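Local coordinates for protein putative peptidase (Parabacteroides merdae, PDB 4L8K) that probably hydrolyses peptide bonds as a putative serine peptidase of family S41, although its physiological substrates are not known, at residues R17-D20 with E21-F25; R219-Y222 with S223-D227; W33-V36 with Y37-Y40; G159-M162 with L163-D166. One frame throughout, in Å; residues are numbered along the deposited sequence.

Interaction 1: residues R17-D20 with E21-F25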
loop_
_atom_site.group_PDB
_atom_site.type_symbol
_atom_site.label_atom_id
_atom_site.label_comp_id
_atom_site.label_asym_id
_atom_site.label_seq_id
_atom_site.Cartn_x
_atom_site.Cartn_y
_atom_site.Cartn_z
ATOM N N ARG A 17 1.767 -1.160 27.317
ATOM C CA ARG A 17 0.933 -2.355 27.442
ATOM C C ARG A 17 0.092 -2.590 26.175
ATOM O O ARG A 17 0.008 -3.732 25.714
ATOM C CB ARG A 17 0.029 -2.251 28.675
ATOM C CG ARG A 17 0.155 -3.437 29.638
ATOM C CD ARG A 17 -0.810 -3.340 30.804
ATOM N NE ARG A 17 -1.909 -4.302 30.688
ATOM C CZ ARG A 17 -3.067 -4.052 30.085
ATOM N NH1 ARG A 17 -3.292 -2.866 29.526
ATOM N NH2 ARG A 17 -4.004 -4.989 30.020
ATOM N N ILE A 18 -0.500 -1.511 25.600
ATOM C CA ILE A 18 -1.301 -1.605 24.371
ATOM C C ILE A 18 -0.416 -2.165 23.233
ATOM O O ILE A 18 -0.848 -3.070 22.513
ATOM C CB ILE A 18 -1.979 -0.258 23.995
ATOM C CG1 ILE A 18 -3.122 0.066 24.984
ATOM C CG2 ILE A 18 -2.516 -0.291 22.545
ATOM C CD1 ILE A 18 -3.596 1.509 24.996
HETATM N N MSE A 19 0.830 -1.646 23.113
HETATM C CA MSE A 19 1.790 -2.095 22.115
HETATM C C MSE A 19 2.225 -3.520 22.391
HETATM O O MSE A 19 2.181 -4.358 21.490
HETATM C CB MSE A 19 3.001 -1.166 22.097
HETATM C CG MSE A 19 2.744 0.146 21.360
HETATM SE SE MSE A 19 2.774 -0.125 19.453
HETATM C CE MSE A 19 4.657 -0.462 19.153
ATOM N N ASP A 20 2.601 -3.808 23.652
ATOM C CA ASP A 20 3.070 -5.128 24.097
ATOM C C ASP A 20 2.087 -6.251 23.762
ATOM O O ASP A 20 2.508 -7.317 23.310
ATOM C CB ASP A 20 3.325 -5.113 25.608
ATOM C CG ASP A 20 4.040 -6.337 26.129
ATOM O OD1 ASP A 20 5.169 -6.618 25.657
ATOM O OD2 ASP A 20 3.493 -6.997 27.033
ATOM N N GLU A 21 0.790 -6.002 23.952
ATOM C CA GLU A 21 -0.246 -7.005 23.767
ATOM C C GLU A 21 -0.867 -7.047 22.375
ATOM O O GLU A 21 -1.410 -8.098 22.016
ATOM C CB GLU A 21 -1.356 -6.790 24.811
ATOM C CG GLU A 21 -0.832 -6.923 26.244
ATOM C CD GLU A 21 -1.770 -6.618 27.395
ATOM O OE1 GLU A 21 -2.892 -6.109 27.165
ATOM O OE2 GLU A 21 -1.357 -6.873 28.549
ATOM N N ASN A 22 -0.822 -5.936 21.596
ATOM C CA ASN A 22 -1.508 -5.870 20.290
ATOM C C ASN A 22 -0.602 -5.653 19.074
ATOM O O ASN A 22 -1.035 -5.977 17.960
ATOM C CB ASN A 22 -2.575 -4.780 20.312
ATOM C CG ASN A 22 -3.577 -4.974 21.417
ATOM O OD1 ASN A 22 -4.492 -5.788 21.320
ATOM N ND2 ASN A 22 -3.383 -4.273 22.518
ATOM N N TYR A 23 0.621 -5.117 19.253
ATOM C CA TYR A 23 1.544 -4.888 18.123
ATOM C C TYR A 23 1.973 -6.253 17.546
ATOM O O TYR A 23 2.369 -7.148 18.294
ATOM C CB TYR A 23 2.746 -4.019 18.537
ATOM C CG TYR A 23 3.565 -3.548 17.360
ATOM C CD1 TYR A 23 3.102 -2.533 16.523
ATOM C CD2 TYR A 23 4.781 -4.151 17.046
ATOM C CE1 TYR A 23 3.843 -2.112 15.421
ATOM C CE2 TYR A 23 5.526 -3.743 15.938
ATOM C CZ TYR A 23 5.051 -2.722 15.131
ATOM O OH TYR A 23 5.767 -2.314 14.037
ATOM N N CYS A 24 1.817 -6.424 16.226
ATOM C CA CYS A 24 1.995 -7.700 15.522
ATOM C C CYS A 24 3.394 -7.976 14.978
ATOM O O CYS A 24 3.615 -9.110 14.541
ATOM C CB CYS A 24 0.983 -7.802 14.381
ATOM S SG CYS A 24 -0.740 -7.623 14.884
ATOM N N PHE A 25 4.317 -6.982 14.948
ATOM C CA PHE A 25 5.558 -7.210 14.224
ATOM C C PHE A 25 6.843 -7.101 15.028
ATOM O O PHE A 25 7.899 -6.888 14.429
ATOM C CB PHE A 25 5.591 -6.252 13.010
ATOM C CG PHE A 25 4.344 -6.400 12.160
ATOM C CD1 PHE A 25 4.146 -7.537 11.370
ATOM C CD2 PHE A 25 3.320 -5.460 12.233
ATOM C CE1 PHE A 25 2.972 -7.692 10.613
ATOM C CE2 PHE A 25 2.132 -5.638 11.515
ATOM C CZ PHE A 25 1.971 -6.745 10.698
HETATM O O HOH W 1 2.062 -8.298 20.957
#

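Interaction 2: residues R219-Y222 with S223-D227. With PO4 (phosphate ion), chain E.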
loop_
_atom_site.group_PDB
_atom_site.type_symbol
_atom_site.label_atom_id
_atom_site.label_comp_id
_atom_site.label_asym_id
_atom_site.label_seq_id
_atom_site.Cartn_x
_atom_site.Cartn_y
_atom_site.Cartn_z
ATOM N N ARG A 219 6.698 3.848 -3.043
ATOM C CA ARG A 219 6.615 3.777 -1.587
ATOM C C ARG A 219 5.313 4.391 -1.061
ATOM O O ARG A 219 4.854 4.043 0.027
ATOM C CB ARG A 219 7.840 4.475 -0.937
ATOM C CG ARG A 219 8.079 4.084 0.519
ATOM C CD ARG A 219 8.255 2.589 0.734
ATOM N NE ARG A 219 8.595 2.402 2.130
ATOM C CZ ARG A 219 8.770 1.244 2.749
ATOM N NH1 ARG A 219 8.466 0.103 2.139
ATOM N NH2 ARG A 219 9.171 1.219 4.008
ATOM N N HIS A 220 4.705 5.276 -1.839
ATOM C CA HIS A 220 3.461 5.890 -1.445
ATOM C C HIS A 220 2.243 5.074 -1.911
ATOM O O HIS A 220 1.130 5.569 -1.787
ATOM C CB HIS A 220 3.417 7.341 -1.882
ATOM C CG HIS A 220 4.266 8.199 -1.004
ATOM N ND1 HIS A 220 5.505 8.632 -1.407
ATOM C CD2 HIS A 220 4.046 8.649 0.254
ATOM C CE1 HIS A 220 5.992 9.359 -0.406
ATOM N NE2 HIS A 220 5.166 9.372 0.626
ATOM N N SER A 221 2.442 3.790 -2.344
ATOM C CA SER A 221 1.402 2.794 -2.628
ATOM C C SER A 221 1.316 1.932 -1.364
ATOM O O SER A 221 2.266 1.211 -1.061
ATOM C CB SER A 221 1.736 1.941 -3.862
ATOM O OG SER A 221 1.892 2.694 -5.052
ATOM N N TYR A 222 0.269 2.075 -0.558
ATOM C CA TYR A 222 0.227 1.323 0.690
ATOM C C TYR A 222 -1.195 1.076 1.166
ATOM O O TYR A 222 -2.143 1.567 0.553
ATOM C CB TYR A 222 1.056 2.030 1.801
ATOM C CG TYR A 222 0.668 3.466 2.051
ATOM C CD1 TYR A 222 -0.386 3.786 2.907
ATOM C CD2 TYR A 222 1.354 4.511 1.438
ATOM C CE1 TYR A 222 -0.734 5.110 3.162
ATOM C CE2 TYR A 222 1.019 5.845 1.697
ATOM C CZ TYR A 222 -0.012 6.136 2.579
ATOM O OH TYR A 222 -0.393 7.428 2.845
ATOM N N SER A 223 -1.317 0.301 2.282
ATOM C CA SER A 223 -2.546 -0.122 2.938
ATOM C C SER A 223 -3.398 -0.952 1.956
ATOM O O SER A 223 -2.857 -1.948 1.484
ATOM C CB SER A 223 -3.285 1.059 3.546
ATOM O OG SER A 223 -2.450 1.592 4.567
ATOM N N ALA A 224 -4.663 -0.585 1.622
ATOM C CA ALA A 224 -5.480 -1.397 0.682
ATOM C C ALA A 224 -4.757 -1.569 -0.691
ATOM O O ALA A 224 -4.909 -2.600 -1.333
ATOM C CB ALA A 224 -6.864 -0.778 0.482
ATOM N N THR A 225 -3.941 -0.581 -1.099
ATOM C CA THR A 225 -3.170 -0.626 -2.343
ATOM C C THR A 225 -2.124 -1.736 -2.269
ATOM O O THR A 225 -1.862 -2.384 -3.285
ATOM C CB THR A 225 -2.535 0.725 -2.616
ATOM O OG1 THR A 225 -3.551 1.709 -2.465
ATOM C CG2 THR A 225 -1.901 0.822 -4.010
ATOM N N ASN A 226 -1.545 -1.961 -1.070
ATOM C CA ASN A 226 -0.562 -3.023 -0.861
ATOM C C ASN A 226 -1.230 -4.367 -1.068
ATOM O O ASN A 226 -0.658 -5.223 -1.719
ATOM C CB ASN A 226 0.080 -2.934 0.543
ATOM C CG ASN A 226 1.300 -3.800 0.696
ATOM O OD1 ASN A 226 2.207 -3.778 -0.132
ATOM N ND2 ASN A 226 1.356 -4.585 1.760
ATOM N N ASP A 227 -2.470 -4.542 -0.557
ATOM C CA ASP A 227 -3.232 -5.793 -0.713
ATOM C C ASP A 227 -3.642 -6.008 -2.167
ATOM O O ASP A 227 -3.661 -7.147 -2.618
ATOM C CB ASP A 227 -4.472 -5.798 0.193
ATOM C CG ASP A 227 -4.202 -5.571 1.665
ATOM O OD1 ASP A 227 -3.041 -5.811 2.112
ATOM O OD2 ASP A 227 -5.142 -5.195 2.378
HETATM P P PO4 E . -2.695 0.034 7.939
HETATM O O1 PO4 E . -2.676 -1.137 8.904
HETATM O O2 PO4 E . -2.283 -0.474 6.521
HETATM O O3 PO4 E . -4.124 0.636 7.904
HETATM O O4 PO4 E . -1.667 1.091 8.407
#

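Interaction 3: residues W33-V36 with Y37-Y40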
loop_
_atom_site.group_PDB
_atom_site.type_symbol
_atom_site.label_atom_id
_atom_site.label_comp_id
_atom_site.label_asym_id
_atom_site.label_seq_id
_atom_site.Cartn_x
_atom_site.Cartn_y
_atom_site.Cartn_z
ATOM N N TRP A 33 11.103 -4.993 23.323
ATOM C CA TRP A 33 10.078 -4.153 23.938
ATOM C C TRP A 33 10.203 -4.081 25.470
ATOM O O TRP A 33 9.777 -3.084 26.053
ATOM C CB TRP A 33 8.669 -4.591 23.507
ATOM C CG TRP A 33 7.629 -3.515 23.660
ATOM C CD1 TRP A 33 6.463 -3.602 24.365
ATOM C CD2 TRP A 33 7.644 -2.203 23.068
ATOM N NE1 TRP A 33 5.752 -2.428 24.259
ATOM C CE2 TRP A 33 6.456 -1.547 23.471
ATOM C CE3 TRP A 33 8.532 -1.527 22.201
ATOM C CZ2 TRP A 33 6.161 -0.228 23.091
ATOM C CZ3 TRP A 33 8.218 -0.240 21.788
ATOM C CH2 TRP A 33 7.047 0.400 22.235
ATOM N N ASP A 34 10.840 -5.080 26.109
ATOM C CA ASP A 34 11.096 -5.073 27.555
ATOM C C ASP A 34 12.203 -4.076 27.907
ATOM O O ASP A 34 12.111 -3.422 28.946
ATOM C CB ASP A 34 11.471 -6.481 28.060
ATOM C CG ASP A 34 10.310 -7.449 28.233
ATOM O OD1 ASP A 34 9.163 -6.981 28.421
ATOM O OD2 ASP A 34 10.558 -8.678 28.236
ATOM N N ASP A 35 13.243 -3.953 27.044
ATOM C CA ASP A 35 14.349 -3.000 27.235
ATOM C C ASP A 35 13.865 -1.579 26.948
ATOM O O ASP A 35 14.400 -0.630 27.522
ATOM C CB ASP A 35 15.576 -3.325 26.354
ATOM C CG ASP A 35 16.142 -4.740 26.461
ATOM O OD1 ASP A 35 15.928 -5.398 27.515
ATOM O OD2 ASP A 35 16.829 -5.180 25.503
ATOM N N VAL A 36 12.856 -1.445 26.048
ATOM C CA VAL A 36 12.199 -0.178 25.712
ATOM C C VAL A 36 11.435 0.274 26.975
ATOM O O VAL A 36 11.483 1.462 27.338
ATOM C CB VAL A 36 11.289 -0.292 24.440
ATOM C CG1 VAL A 36 10.306 0.870 24.343
ATOM C CG2 VAL A 36 12.130 -0.379 23.164
ATOM N N TYR A 37 10.785 -0.688 27.680
ATOM C CA TYR A 37 10.098 -0.361 28.929
ATOM C C TYR A 37 11.105 0.174 29.968
ATOM O O TYR A 37 10.853 1.219 30.550
ATOM C CB TYR A 37 9.323 -1.560 29.521
ATOM C CG TYR A 37 8.637 -1.204 30.822
ATOM C CD1 TYR A 37 7.365 -0.638 30.828
ATOM C CD2 TYR A 37 9.299 -1.339 32.043
ATOM C CE1 TYR A 37 6.754 -0.241 32.019
ATOM C CE2 TYR A 37 8.707 -0.929 33.241
ATOM C CZ TYR A 37 7.426 -0.400 33.225
ATOM O OH TYR A 37 6.841 -0.026 34.412
ATOM N N ASP A 38 12.215 -0.551 30.200
ATOM C CA ASP A 38 13.236 -0.192 31.199
ATOM C C ASP A 38 13.818 1.193 30.949
ATOM O O ASP A 38 13.975 1.960 31.898
ATOM C CB ASP A 38 14.365 -1.236 31.249
ATOM C CG ASP A 38 13.913 -2.620 31.665
ATOM O OD1 ASP A 38 12.886 -2.722 32.373
ATOM O OD2 ASP A 38 14.588 -3.603 31.286
ATOM N N ARG A 39 14.101 1.526 29.676
ATOM C CA ARG A 39 14.673 2.824 29.314
ATOM C C ARG A 39 13.672 3.974 29.520
ATOM O O ARG A 39 13.991 4.953 30.193
ATOM C CB ARG A 39 15.169 2.809 27.867
ATOM C CG ARG A 39 16.512 2.105 27.735
ATOM C CD ARG A 39 17.131 2.249 26.361
ATOM N NE ARG A 39 16.419 1.467 25.349
ATOM C CZ ARG A 39 15.852 1.976 24.261
ATOM N NH1 ARG A 39 15.911 3.281 24.017
ATOM N NH2 ARG A 39 15.239 1.186 23.399
ATOM N N TYR A 40 12.458 3.841 28.958
ATOM C CA TYR A 40 11.434 4.887 29.028
ATOM C C TYR A 40 10.822 5.027 30.423
ATOM O O TYR A 40 10.331 6.107 30.759
ATOM C CB TYR A 40 10.360 4.668 27.950
ATOM C CG TYR A 40 10.886 5.056 26.583
ATOM C CD1 TYR A 40 11.672 4.174 25.834
ATOM C CD2 TYR A 40 10.666 6.330 26.069
ATOM C CE1 TYR A 40 12.194 4.542 24.590
ATOM C CE2 TYR A 40 11.206 6.715 24.845
ATOM C CZ TYR A 40 11.948 5.808 24.099
ATOM O OH TYR A 40 12.450 6.172 22.879
#

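Interaction 4: residues G159-M162 with L163-D166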
loop_
_atom_site.group_PDB
_atom_site.type_symbol
_atom_site.label_atom_id
_atom_site.label_comp_id
_atom_site.label_asym_id
_atom_site.label_seq_id
_atom_site.Cartn_x
_atom_site.Cartn_y
_atom_site.Cartn_z
ATOM N N GLY A 159 -4.341 3.951 -0.294
ATOM C CA GLY A 159 -5.379 2.982 0.035
ATOM C C GLY A 159 -6.772 3.562 0.064
ATOM O O GLY A 159 -7.058 4.554 -0.602
ATOM N N GLY A 160 -7.638 2.914 0.827
ATOM C CA GLY A 160 -9.040 3.278 0.949
ATOM C C GLY A 160 -9.900 2.049 1.132
ATOM O O GLY A 160 -9.611 1.204 1.995
ATOM N N SER A 161 -10.946 1.914 0.304
ATOM C CA SER A 161 -11.873 0.804 0.509
ATOM C C SER A 161 -11.519 -0.429 -0.268
ATOM O O SER A 161 -11.338 -0.384 -1.491
ATOM C CB SER A 161 -13.310 1.206 0.203
ATOM O OG SER A 161 -14.195 0.122 0.436
HETATM N N MSE A 162 -11.550 -1.563 0.459
HETATM C CA MSE A 162 -11.302 -2.936 -0.005
HETATM C C MSE A 162 -12.386 -3.373 -1.002
HETATM O O MSE A 162 -12.193 -4.343 -1.748
HETATM C CB MSE A 162 -11.288 -3.901 1.192
HETATM C CG MSE A 162 -10.392 -3.435 2.343
HETATM SE SE MSE A 162 -9.202 -4.810 3.025
HETATM C CE MSE A 162 -8.103 -4.952 1.414
ATOM N N LEU A 163 -13.551 -2.690 -0.972
ATOM C CA LEU A 163 -14.644 -3.004 -1.875
ATOM C C LEU A 163 -14.184 -2.761 -3.319
ATOM O O LEU A 163 -14.415 -3.605 -4.182
ATOM C CB LEU A 163 -15.893 -2.168 -1.523
ATOM C CG LEU A 163 -17.092 -2.247 -2.501
ATOM C CD1 LEU A 163 -17.882 -3.509 -2.279
ATOM C CD2 LEU A 163 -18.013 -1.042 -2.343
ATOM N N TYR A 164 -13.447 -1.660 -3.548
ATOM C CA TYR A 164 -12.959 -1.290 -4.881
ATOM C C TYR A 164 -11.722 -2.063 -5.233
ATOM O O TYR A 164 -11.518 -2.401 -6.405
ATOM C CB TYR A 164 -12.730 0.221 -4.966
ATOM C CG TYR A 164 -13.972 0.970 -4.524
ATOM C CD1 TYR A 164 -15.209 0.732 -5.129
ATOM C CD2 TYR A 164 -13.927 1.861 -3.460
ATOM C CE1 TYR A 164 -16.362 1.383 -4.697
ATOM C CE2 TYR A 164 -15.063 2.546 -3.047
ATOM C CZ TYR A 164 -16.279 2.301 -3.671
ATOM O OH TYR A 164 -17.402 2.991 -3.315
ATOM N N SER A 165 -10.932 -2.392 -4.218
ATOM C CA SER A 165 -9.760 -3.236 -4.383
ATOM C C SER A 165 -10.190 -4.566 -5.018
ATOM O O SER A 165 -9.736 -4.860 -6.116
ATOM C CB SER A 165 -9.082 -3.448 -3.034
ATOM O OG SER A 165 -7.746 -3.848 -3.267
ATOM N N ASP A 166 -11.127 -5.303 -4.366
ATOM C CA ASP A 166 -11.661 -6.591 -4.842
ATOM C C ASP A 166 -12.366 -6.474 -6.184
ATOM O O ASP A 166 -12.216 -7.361 -7.021
ATOM C CB ASP A 166 -12.649 -7.194 -3.821
ATOM C CG ASP A 166 -12.054 -8.251 -2.916
ATOM O OD1 ASP A 166 -10.933 -8.032 -2.397
ATOM O OD2 ASP A 166 -12.731 -9.258 -2.669
#

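Interaction 1: residues R17-D20 with E21-F25
Met19, present as selenomethionine, lays its terminal methyl over one face of the Tyr23 ring. CE is 4.0 Å from the Tyr23 ring centroid and only 24° off the normal, so this is a CH-pi contact, displaced toward the CG and CD1 side; CE comes within 3.7 Å of Tyr23 CD1. The chain reaches the face by bending at both chi2 (-76°) and chi3, and its SE comes obliquely to the ring, 4.7 Å from the Tyr23 centroid. Beyond the two segments, Phe26 and Phe265 meet Tyr23 edge-to-face, and Asp66 takes a hydrogen bond from the Tyr23 hydroxyl. The second flat pair lies near the solvent. Glu21 OE1 sits over one face of the Arg17 guanidinium, 3.3 Å from Arg17 NH2, and the carboxylate and guanidinium planes are 78° apart. No N-H points at the oxygen, so this salt bridge rests on charge alone, and high B factors show Arg17 to be loosely held.

Asn22 turns its amide back along the helix: ND2 donates to Ile18 O at 2.8 Å, in the carbonyl plane and on a lone pair, while Asn22 N bonds the same oxygen only weakly. Tyr23 N still reaches Met19 O at 2.8 Å, although Tyr23 is the first residue to leave helical angles. One water donates both to Asp20 O (2.6 Å) and to Tyr23 O, bridging carbonyls where the chain turns away. The Met19-Tyr23 pair is a Met-aromatic contact closing the C-terminal end of helix 8-22, where Met19, Asn22 and Tyr23 pack on Phe265 of strand 262-266.

Interaction 2: residues R219-Y222 with S223-D227
Tyr222 carries CG between its backbone N and carbonyl carbon (chi1 55°), while Ser223 OG stands anti to its own carbonyl carbon. Together these torsions bring the hydroxyl to the edge of the tyrosine ring, in its plane and 3.4 Å from Tyr222 CD1. From there Ser223 OG donates to O2 of a phosphate ion at 2.8 Å. The backbone of Ser223, with phi 60° and psi -122°, is unusual for a residue other than glycine; it recalls the strained backbone of nucleophilic serines in hydrolases and is consistent with such a role here.

Ser223 holds the N-cap position, yet its side chain makes no capping bond. The first turn is instead tied by Thr225 N to Tyr222 O, a bond of 3.3 Å whose donor stands well above the carbonyl plane, and by a weak bond from Asn226 N to Ser223 O. Apolar contact is slight: Thr225 CG2 meets Ser221 CB at 3.8 Å, while Thr225 OG1 is hydrogen-bonded to Asn157 O.

The phosphate, probably from the crystallisation liquor, is also bound by His68, Arg264, Ser266 and the backbone nitrogens of Ser249 and Gly250, as might befit an active-site pocket. The whole turn joins strand 213-217 to helix 224-232, and backbone hydrogen bonds link Ser221 to Gly246, Tyr222 to Asn157 and Ser223 to Gly247, in the loops that follow strands 238-242 and 149-153.

Interaction 3: residues W33-V36 with Y37-Y40
Backbone hydrogen bonding between Trp33-Val36 and Tyr37-Tyr40 is that of a regular alpha-helix. Four successive i to i+4 bonds run from Tyr37, Asp38, Arg39 and Tyr40 back to Trp33, Asp34, Asp35 and Val36, and the last, Tyr40 N to Val36 O, is 3.0 Å long with an N-H...O angle of 168°.

Apolar packing centres on Val36, whose two methyls part ways. CG1, anti to the backbone N (chi1 163°), lies alongside the Tyr40 ring at 3.9 Å from Tyr40 CD1 and also covers part of one face of the Trp33 indole, which stacks on Trp16. CG2 instead meets the arginine, 3.5 Å from Arg39 NH2. The edge of the Tyr40 ring is turned to the backbone, its CD1 3.1 Å from Val36 O in the ring plane.

The charged and polar ends are arranged differently. Asp35 OD1 and Asp38 OD2 stand 4.4 Å apart with like charge, and Arg39, bent at chi3, does not pair with Asp35: its NH2 forms a salt bridge with Glu63, whose other oxygen bonds the Tyr40 hydroxyl. The Tyr37 hydroxyl is hydrogen-bonded to Glu13 of helix 8-22.

Asp35 and Asp38 thus face each other near the N-terminus of helix 33-43, where the positive end of the helix dipole would probably ease their mutual repulsion, while the basic and hydroxyl ends are engaged by glutamates of neighbouring segments.

Interaction 4: residues G159-M162 with L163-D166
Ser161 caps the helix that begins beside it: its OG accepts from Leu163 N at 3.2 Å with an N-H...O angle of 157°. The hydroxyl reaches that N-H because OG lies opposite the backbone N (chi1 -179°), and it also grazes Leu163 CB at 3.5 Å. Ser161 CB in turn meets the Tyr164 ring obliquely, 3.8 Å from Tyr164 CD2.

The carbonyl of the same serine takes two more N-H groups of the first turn. Tyr164 N donates to Ser161 O at 3.2 Å from above the carbonyl plane, and Ser165 N gives a weak, longer bond. One residue on, Asp166 N to Met162 O is nearly straight at 3.0 Å, the first secure alpha-helical bond. Ser161 is thus the N-cap of helix 162-169, reached from strand 149-153 through a loop with consecutive glycines, within the S41 peptidase region.

Further out, Gly159 and Gly160 adopt backbone angles with positive phi, at which any side chain would collide with the carbonyl oxygen of the preceding residue. Backbone hydrogen bonds to Phe128 hold both Gly159 and Ser161, and Asn157 OD1 accepts from Gly159 N. Ser165 and selenomethionine Met162 pack on helix 224-232, touching Phe228 and Asp227 respectively.

The four contacts form two pairs. Interactions 1 and 3 lie 13 Å apart between centres on successive helices and touch directly, Met19 CB being 3.4 Å from Trp33 CZ2. Interactions 2 and 4, with centres 11 Å apart, also pack together: Thr225 OG1 is 3.2 Å from Gly159 N, and Ala224 CB lies 3.7 Å from Gly160 O. Between the pairs, interactions 1 and 2 are 22 Å apart between centres and about 9 Å between nearest atoms. Strand 262-266 spans that gap, since Phe265 packs on Met19 and Tyr23 while Arg264 and Ser266 join Ser223 round the phosphate. Interaction 3 is remote from this probable active site, its centre 31 Å from that of interaction 2.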